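Long-range contacts in ribonucleoside-diphosphate reductase (Sulfolobus acidocaldarius DSM 639, PDB 6QRZ), which is an R2-like ligand-binding oxidase that holds a manganese–iron cofactor within a ribonucleotide reductase R2 subunit fold: residues 62-67 against 214-220; 85-89 against 200-204. All coordinates share one frame; numbering follows the deposited sequence.

Contact 1: 62-67 against 214-220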
ATOM      1  N   ILE A  62      -7.995  16.113  11.072  1.00 64.09           N
ATOM      2  CA  ILE A  62      -8.826  15.829  12.237  1.00 62.00           C
ATOM      3  C   ILE A  62      -8.235  16.539  13.448  1.00 61.73           C
ATOM      4  O   ILE A  62      -7.095  16.273  13.847  1.00 62.28           O
ATOM      5  CB  ILE A  62      -8.937  14.318  12.475  1.00 60.99           C
ATOM      6  CG1 ILE A  62      -9.611  13.639  11.279  1.00 62.60           C
ATOM      7  CG2 ILE A  62      -9.705  14.040  13.756  1.00 61.82           C
ATOM      8  CD1 ILE A  62      -9.721  12.137  11.410  1.00 58.72           C
ATOM      9  N   ASP A  63      -9.009  17.445  14.038  1.00 67.85           N
ATOM     10  CA  ASP A  63      -8.550  18.237  15.171  1.00 68.35           C
ATOM     11  C   ASP A  63      -8.830  17.493  16.471  1.00 67.76           C
ATOM     12  O   ASP A  63      -9.962  17.065  16.719  1.00 65.28           O
ATOM     13  CB  ASP A  63      -9.232  19.606  15.182  1.00 68.96           C
ATOM     14  CG  ASP A  63      -8.572  20.581  16.140  1.00 69.67           C
ATOM     15  OD1 ASP A  63      -7.554  20.215  16.763  1.00 72.30           O
ATOM     16  OD2 ASP A  63      -9.074  21.719  16.268  1.00 77.87           O
ATOM     17  N   PHE A  64      -7.793  17.342  17.297  1.00 61.12           N
ATOM     18  CA  PHE A  64      -7.899  16.676  18.590  1.00 61.64           C
ATOM     19  C   PHE A  64      -7.761  17.652  19.754  1.00 62.47           C
ATOM     20  O   PHE A  64      -7.460  17.233  20.876  1.00 61.98           O
ATOM     21  CB  PHE A  64      -6.847  15.571  18.708  1.00 62.68           C
ATOM     22  CG  PHE A  64      -7.004  14.464  17.704  1.00 62.79           C
ATOM     23  CD1 PHE A  64      -7.729  13.328  18.016  1.00 63.39           C
ATOM     24  CD2 PHE A  64      -6.414  14.554  16.455  1.00 64.73           C
ATOM     25  CE1 PHE A  64      -7.874  12.305  17.096  1.00 61.83           C
ATOM     26  CE2 PHE A  64      -6.554  13.534  15.530  1.00 63.74           C
ATOM     27  CZ  PHE A  64      -7.285  12.407  15.853  1.00 59.67           C
ATOM     28  N   SER A  65      -7.975  18.947  19.510  1.00 71.09           N
ATOM     29  CA  SER A  65      -7.737  19.950  20.543  1.00 71.38           C
ATOM     30  C   SER A  65      -8.800  19.938  21.633  1.00 70.75           C
ATOM     31  O   SER A  65      -8.538  20.430  22.737  1.00 71.73           O
ATOM     32  CB  SER A  65      -7.649  21.342  19.915  1.00 70.72           C
ATOM     33  OG  SER A  65      -8.843  21.671  19.227  1.00 73.08           O
ATOM     34  N   LYS A  66      -9.988  19.399  21.358  1.00 83.05           N
ATOM     35  CA  LYS A  66     -11.039  19.310  22.363  1.00 82.01           C
ATOM     36  C   LYS A  66     -11.160  17.921  22.979  1.00 79.46           C
ATOM     37  O   LYS A  66     -11.804  17.778  24.024  1.00 77.60           O
ATOM     38  CB  LYS A  66     -12.391  19.729  21.763  1.00 49.01           C
ATOM     39  CG  LYS A  66     -13.426  20.152  22.802  1.00 49.01           C
ATOM     40  CD  LYS A  66     -14.641  20.812  22.166  1.00 49.01           C
ATOM     41  CE  LYS A  66     -15.472  19.819  21.377  1.00 49.01           C
ATOM     42  NZ  LYS A  66     -16.693  20.447  20.797  1.00 49.01           N
ATOM     43  N   ASP A  67     -10.555  16.900  22.366  1.00 70.65           N
ATOM     44  CA  ASP A  67     -10.579  15.566  22.957  1.00 69.59           C
ATOM     45  C   ASP A  67      -9.796  15.528  24.262  1.00 69.85           C
ATOM     46  O   ASP A  67     -10.189  14.838  25.210  1.00 68.87           O
ATOM     47  CB  ASP A  67     -10.019  14.541  21.973  1.00 69.29           C
ATOM     48  CG  ASP A  67     -10.781  14.510  20.667  1.00 67.59           C
ATOM     49  OD1 ASP A  67     -12.004  14.751  20.685  1.00 71.03           O
ATOM     50  OD2 ASP A  67     -10.155  14.247  19.621  1.00 67.60           O
ATOM     51  N   MET A 214     -15.346  13.219  22.899  1.00 70.16           N
ATOM     52  CA  MET A 214     -14.373  12.827  21.884  1.00 70.16           C
ATOM     53  C   MET A 214     -14.887  13.090  20.473  1.00 69.42           C
ATOM     54  O   MET A 214     -15.112  12.140  19.712  1.00 70.77           O
ATOM     55  CB  MET A 214     -14.010  11.348  22.038  1.00 51.35           C
ATOM     56  CG  MET A 214     -13.469  10.978  23.409  1.00 51.35           C
ATOM     57  SD  MET A 214     -11.914  11.806  23.790  1.00 51.35           S
ATOM     58  CE  MET A 214     -11.591  11.174  25.435  1.00 51.35           C
ATOM     59  N   PRO A 215     -15.084  14.353  20.079  1.00 58.86           N
ATOM     60  CA  PRO A 215     -15.512  14.606  18.694  1.00 59.46           C
ATOM     61  C   PRO A 215     -14.425  14.319  17.674  1.00 59.87           C
ATOM     62  O   PRO A 215     -14.730  13.858  16.567  1.00 60.51           O
ATOM     63  CB  PRO A 215     -15.900  16.090  18.716  1.00 60.05           C
ATOM     64  CG  PRO A 215     -15.078  16.666  19.813  1.00 60.22           C
ATOM     65  CD  PRO A 215     -14.999  15.597  20.864  1.00 58.69           C
ATOM     66  N   GLY A 216     -13.162  14.582  18.015  1.00 54.81           N
ATOM     67  CA  GLY A 216     -12.082  14.295  17.085  1.00 54.23           C
ATOM     68  C   GLY A 216     -11.929  12.810  16.813  1.00 53.15           C
ATOM     69  O   GLY A 216     -11.748  12.398  15.664  1.00 54.48           O
ATOM     70  N   LEU A 217     -11.997  11.988  17.862  1.00 52.03           N
ATOM     71  CA  LEU A 217     -11.976  10.545  17.657  1.00 52.99           C
ATOM     72  C   LEU A 217     -13.251  10.064  16.977  1.00 53.37           C
ATOM     73  O   LEU A 217     -13.221   9.074  16.238  1.00 53.99           O
ATOM     74  CB  LEU A 217     -11.775   9.822  18.989  1.00 38.99           C
ATOM     75  CG  LEU A 217     -11.563   8.309  18.900  1.00 38.99           C
ATOM     76  CD1 LEU A 217     -10.308   7.988  18.101  1.00 38.99           C
ATOM     77  CD2 LEU A 217     -11.495   7.685  20.283  1.00 38.99           C
ATOM     78  N   SER A 218     -14.375  10.747  17.211  1.00 52.54           N
ATOM     79  CA  SER A 218     -15.605  10.407  16.501  1.00 53.13           C
ATOM     80  C   SER A 218     -15.449  10.633  15.003  1.00 53.36           C
ATOM     81  O   SER A 218     -15.898   9.814  14.193  1.00 52.00           O
ATOM     82  CB  SER A 218     -16.774  11.224  17.049  1.00 52.80           C
ATOM     83  OG  SER A 218     -16.980  10.960  18.426  1.00 54.16           O
ATOM     84  N   LYS A 219     -14.818  11.745  14.616  1.00 52.52           N
ATOM     85  CA  LYS A 219     -14.478  11.952  13.213  1.00 53.96           C
ATOM     86  C   LYS A 219     -13.497  10.891  12.734  1.00 53.69           C
ATOM     87  O   LYS A 219     -13.564  10.444  11.584  1.00 52.47           O
ATOM     88  CB  LYS A 219     -13.899  13.354  13.016  1.00 43.55           C
ATOM     89  CG  LYS A 219     -13.543  13.698  11.577  1.00 43.55           C
ATOM     90  CD  LYS A 219     -14.783  13.784  10.702  1.00 43.55           C
ATOM     91  CE  LYS A 219     -14.430  14.190   9.279  1.00 43.55           C
ATOM     92  NZ  LYS A 219     -15.633  14.261   8.403  1.00 43.55           N
ATOM     93  N   THR A 220     -12.583  10.469  13.609  1.00 44.19           N
ATOM     94  CA  THR A 220     -11.628   9.427  13.247  1.00 45.60           C
ATOM     95  C   THR A 220     -12.330   8.092  13.025  1.00 45.18           C
ATOM     96  O   THR A 220     -12.091   7.414  12.020  1.00 45.10           O
ATOM     97  CB  THR A 220     -10.557   9.299  14.333  1.00 41.37           C
ATOM     98  OG1 THR A 220      -9.874  10.549  14.483  1.00 41.37           O
ATOM     99  CG2 THR A 220      -9.554   8.219  13.970  1.00 41.37           C
TER
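Asp67 meets the first turn of helix 215-245 through its carboxylate: OD1 accepts the backbone N-H of Gly216 at 2.9 Å, an N-H...O angle of 147°, using the syn lone pair. A chi1 of -58° sets CG beside the backbone N of Asp67 and turns the carboxylate to the helix start. Met214, at the N-cap position, completes this buried end, with its SD 3.8 Å from Asp67 CB and its side chain also against Trp71, Phe136 and Phe208. Because Gly216 has no side chain, the loop can run close over the helix, with the CA atoms of Phe64 and Gly216 5.0 Å apart. Farther along, Thr220 OG1 folds back to donate to Gly216 O at 2.9 Å, on the opposite carbonyl face from Thr220 N. Two apolar groups meet this hydroxyl: Ile62 CD1 at 3.5 Å from Thr220 OG1 and, crossing at about a right angle, Phe64, whose CZ also reaches Thr220 OG1. The solvent side is looser. There Lys66 lays CE against Pro215 CG at 3.5 Å, while Lys219 offers CG to Ile62 CG1 and leads its end away. An asparagine in place of Asp67, lacking the negative charge, would probably leave the Gly216 N-H with a weaker acceptor and the helix start without the charge that faces it. The contact thus pins the loop 62-67 onto the beginning of the helix that carries Glu228 and His231, ligands of the metal site, and a carboxylate at this N-terminal end is likely to be stabilised by the helix dipole.

Contact 2: 85-89 against 200-204; sequences IVSLF and GYKTF
Segments 85-89 and 200-204, joined by Ile85 and Phe89 against Gly200 and Phe204, run roughly antiparallel, their axes 11.3 Å apart at closest and their N-to-C directions at 146°, the CA atoms of Ile85 and Gly200 7.1 Å apart. The helices belong to the ferritin-like bundle of the R2 fold, and the contact is made by an aromatic cluster of Phe89, Tyr201 and Phe204, with no hydrogen bond across. The edge of the Phe89 ring points at the backbone where there is no side chain: its CZ lies 3.6 Å from Gly200 CA, near the ring plane. Against Tyr201 the Phe89 ring is almost parallel, planes 7° apart, but the centroids are 5.2 Å apart and the rings barely overlap. Phe204 is displaced likewise from Phe89, its plane more inclined. Ile85 approaches Phe204 from the same side of its plane as Phe89 but at CE1 rather than CE2; its CG1, held between backbone N and carbonyl carbon (chi1 56°), brings CD1 to 3.5 Å from Phe204 CE1, and Val86 CG2 comes from the opposite side, 4.0 Å from Phe204 CZ. The cluster borders the metal site: the Tyr201 side chain lies about 4 Å from the manganese ion and touches Glu228, a ligand of both metals, while Glu93, another manganese ligand, follows Phe89 by one turn. The closest aromatic approach joins Phe89 CE1 to Tyr201 CE1, at 3.5 Å.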
ATOM      1  N   ILE A  85      -9.773  -0.292  24.586  1.00 59.15           N
ATOM      2  CA  ILE A  85     -10.307  -0.591  23.261  1.00 58.92           C
ATOM      3  C   ILE A  85      -9.548   0.167  22.179  1.00 59.38           C
ATOM      4  O   ILE A  85      -9.469  -0.290  21.032  1.00 59.26           O
ATOM      5  CB  ILE A  85     -11.816  -0.293  23.219  1.00 48.84           C
ATOM      6  CG1 ILE A  85     -12.093   1.152  23.638  1.00 48.84           C
ATOM      7  CG2 ILE A  85     -12.574  -1.266  24.113  1.00 48.84           C
ATOM      8  CD1 ILE A  85     -13.560   1.457  23.847  1.00 48.84           C
ATOM      9  N   VAL A  86      -8.979   1.328  22.511  1.00 54.69           N
ATOM     10  CA  VAL A  86      -8.125   2.027  21.555  1.00 54.21           C
ATOM     11  C   VAL A  86      -6.805   1.284  21.386  1.00 53.76           C
ATOM     12  O   VAL A  86      -6.269   1.183  20.274  1.00 54.46           O
ATOM     13  CB  VAL A  86      -7.910   3.487  21.995  1.00 44.56           C
ATOM     14  CG1 VAL A  86      -6.783   4.129  21.201  1.00 44.56           C
ATOM     15  CG2 VAL A  86      -9.194   4.283  21.819  1.00 44.56           C
ATOM     16  N   SER A  87      -6.268   0.739  22.480  1.00 50.27           N
ATOM     17  CA  SER A  87      -5.056  -0.068  22.388  1.00 48.98           C
ATOM     18  C   SER A  87      -5.287  -1.340  21.585  1.00 50.10           C
ATOM     19  O   SER A  87      -4.340  -1.891  21.014  1.00 48.09           O
ATOM     20  CB  SER A  87      -4.546  -0.419  23.785  1.00 48.65           C
ATOM     21  OG  SER A  87      -4.344   0.746  24.565  1.00 50.44           O
ATOM     22  N   LEU A  88      -6.530  -1.824  21.533  1.00 48.92           N
ATOM     23  CA  LEU A  88      -6.822  -3.025  20.759  1.00 48.80           C
ATOM     24  C   LEU A  88      -6.756  -2.745  19.263  1.00 48.26           C
ATOM     25  O   LEU A  88      -6.124  -3.492  18.508  1.00 47.78           O
ATOM     26  CB  LEU A  88      -8.192  -3.580  21.147  1.00 40.10           C
ATOM     27  CG  LEU A  88      -8.320  -4.095  22.581  1.00 40.10           C
ATOM     28  CD1 LEU A  88      -9.716  -4.643  22.834  1.00 40.10           C
ATOM     29  CD2 LEU A  88      -7.262  -5.147  22.867  1.00 40.10           C
ATOM     30  N   PHE A  89      -7.404  -1.668  18.814  1.00 42.57           N
ATOM     31  CA  PHE A  89      -7.362  -1.329  17.396  1.00 44.03           C
ATOM     32  C   PHE A  89      -5.948  -0.965  16.961  1.00 43.39           C
ATOM     33  O   PHE A  89      -5.426  -1.519  15.988  1.00 43.38           O
ATOM     34  CB  PHE A  89      -8.335  -0.189  17.095  1.00 44.52           C
ATOM     35  CG  PHE A  89      -9.772  -0.619  17.040  1.00 44.32           C
ATOM     36  CD1 PHE A  89     -10.279  -1.240  15.909  1.00 43.41           C
ATOM     37  CD2 PHE A  89     -10.619  -0.402  18.114  1.00 43.20           C
ATOM     38  CE1 PHE A  89     -11.600  -1.638  15.853  1.00 43.85           C
ATOM     39  CE2 PHE A  89     -11.943  -0.797  18.064  1.00 43.48           C
ATOM     40  CZ  PHE A  89     -12.433  -1.416  16.932  1.00 44.59           C
ATOM     41  N   GLY A 200     -16.095  -3.130  18.027  1.00 41.61           N
ATOM     42  CA  GLY A 200     -15.508  -1.953  18.642  1.00 42.51           C
ATOM     43  C   GLY A 200     -16.072  -0.658  18.098  1.00 41.82           C
ATOM     44  O   GLY A 200     -16.101   0.355  18.804  1.00 42.15           O
ATOM     45  N   TYR A 201     -16.527  -0.667  16.843  1.00 42.44           N
ATOM     46  CA  TYR A 201     -17.174   0.516  16.286  1.00 42.59           C
ATOM     47  C   TYR A 201     -18.548   0.728  16.907  1.00 42.74           C
ATOM     48  O   TYR A 201     -18.923   1.863  17.225  1.00 42.45           O
ATOM     49  CB  TYR A 201     -17.281   0.395  14.767  1.00 42.97           C
ATOM     50  CG  TYR A 201     -15.948   0.263  14.065  1.00 45.27           C
ATOM     51  CD1 TYR A 201     -14.781   0.726  14.658  1.00 43.75           C
ATOM     52  CD2 TYR A 201     -15.856  -0.325  12.810  1.00 49.38           C
ATOM     53  CE1 TYR A 201     -13.561   0.604  14.025  1.00 43.65           C
ATOM     54  CE2 TYR A 201     -14.640  -0.450  12.169  1.00 48.59           C
ATOM     55  CZ  TYR A 201     -13.496   0.017  12.781  1.00 47.38           C
ATOM     56  OH  TYR A 201     -12.279  -0.103  12.150  1.00 48.39           O
ATOM     57  N   LYS A 202     -19.313  -0.352  17.085  1.00 47.60           N
ATOM     58  CA  LYS A 202     -20.569  -0.247  17.818  1.00 48.00           C
ATOM     59  C   LYS A 202     -20.321   0.114  19.276  1.00 49.07           C
ATOM     60  O   LYS A 202     -21.118   0.844  19.877  1.00 47.81           O
ATOM     61  CB  LYS A 202     -21.352  -1.556  17.715  1.00 43.48           C
ATOM     62  CG  LYS A 202     -21.634  -1.998  16.288  1.00 43.48           C
ATOM     63  CD  LYS A 202     -22.530  -1.009  15.556  1.00 43.48           C
ATOM     64  CE  LYS A 202     -23.933  -0.983  16.145  1.00 43.48           C
ATOM     65  NZ  LYS A 202     -24.849  -0.110  15.359  1.00 43.48           N
ATOM     66  N   THR A 203     -19.230  -0.387  19.860  1.00 45.64           N
ATOM     67  CA  THR A 203     -18.831   0.069  21.187  1.00 45.74           C
ATOM     68  C   THR A 203     -18.471   1.548  21.163  1.00 44.36           C
ATOM     69  O   THR A 203     -18.836   2.298  22.076  1.00 44.55           O
ATOM     70  CB  THR A 203     -17.654  -0.764  21.700  1.00 41.98           C
ATOM     71  OG1 THR A 203     -18.029  -2.145  21.754  1.00 41.98           O
ATOM     72  CG2 THR A 203     -17.239  -0.302  23.089  1.00 41.98           C
ATOM     73  N   PHE A 204     -17.764   1.988  20.119  1.00 47.28           N
ATOM     74  CA  PHE A 204     -17.513   3.414  19.945  1.00 48.18           C
ATOM     75  C   PHE A 204     -18.801   4.182  19.668  1.00 48.62           C
ATOM     76  O   PHE A 204     -18.877   5.382  19.951  1.00 48.35           O
ATOM     77  CB  PHE A 204     -16.514   3.642  18.811  1.00 39.80           C
ATOM     78  CG  PHE A 204     -15.085   3.365  19.188  1.00 39.80           C
ATOM     79  CD1 PHE A 204     -14.656   3.514  20.497  1.00 39.80           C
ATOM     80  CD2 PHE A 204     -14.171   2.957  18.231  1.00 39.80           C
ATOM     81  CE1 PHE A 204     -13.339   3.260  20.842  1.00 39.80           C
ATOM     82  CE2 PHE A 204     -12.857   2.701  18.569  1.00 39.80           C
ATOM     83  CZ  PHE A 204     -12.439   2.852  19.877  1.00 39.80           C
TER

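How the contacts relate
From the N terminus, the chain reaches 62-67 just before helix 67-71 and then enters helix 76-98, which carries 85-89. After a mostly helical excursion of 110 residues it returns through helix 192-211, where 200-204 closes contact 2; a short turn later, the start of helix 215-245 closes contact 1 around a span of 146 residues. Contact 2 therefore lies wholly within the longer loop, and the two are nested without crossing. Their centres are 15 Å apart and their nearest atoms about 4 Å, without touching. Contact 1 ties a peripheral loop to helix 215-245, whereas contact 2 joins two bundle helices nearer the chain's centre.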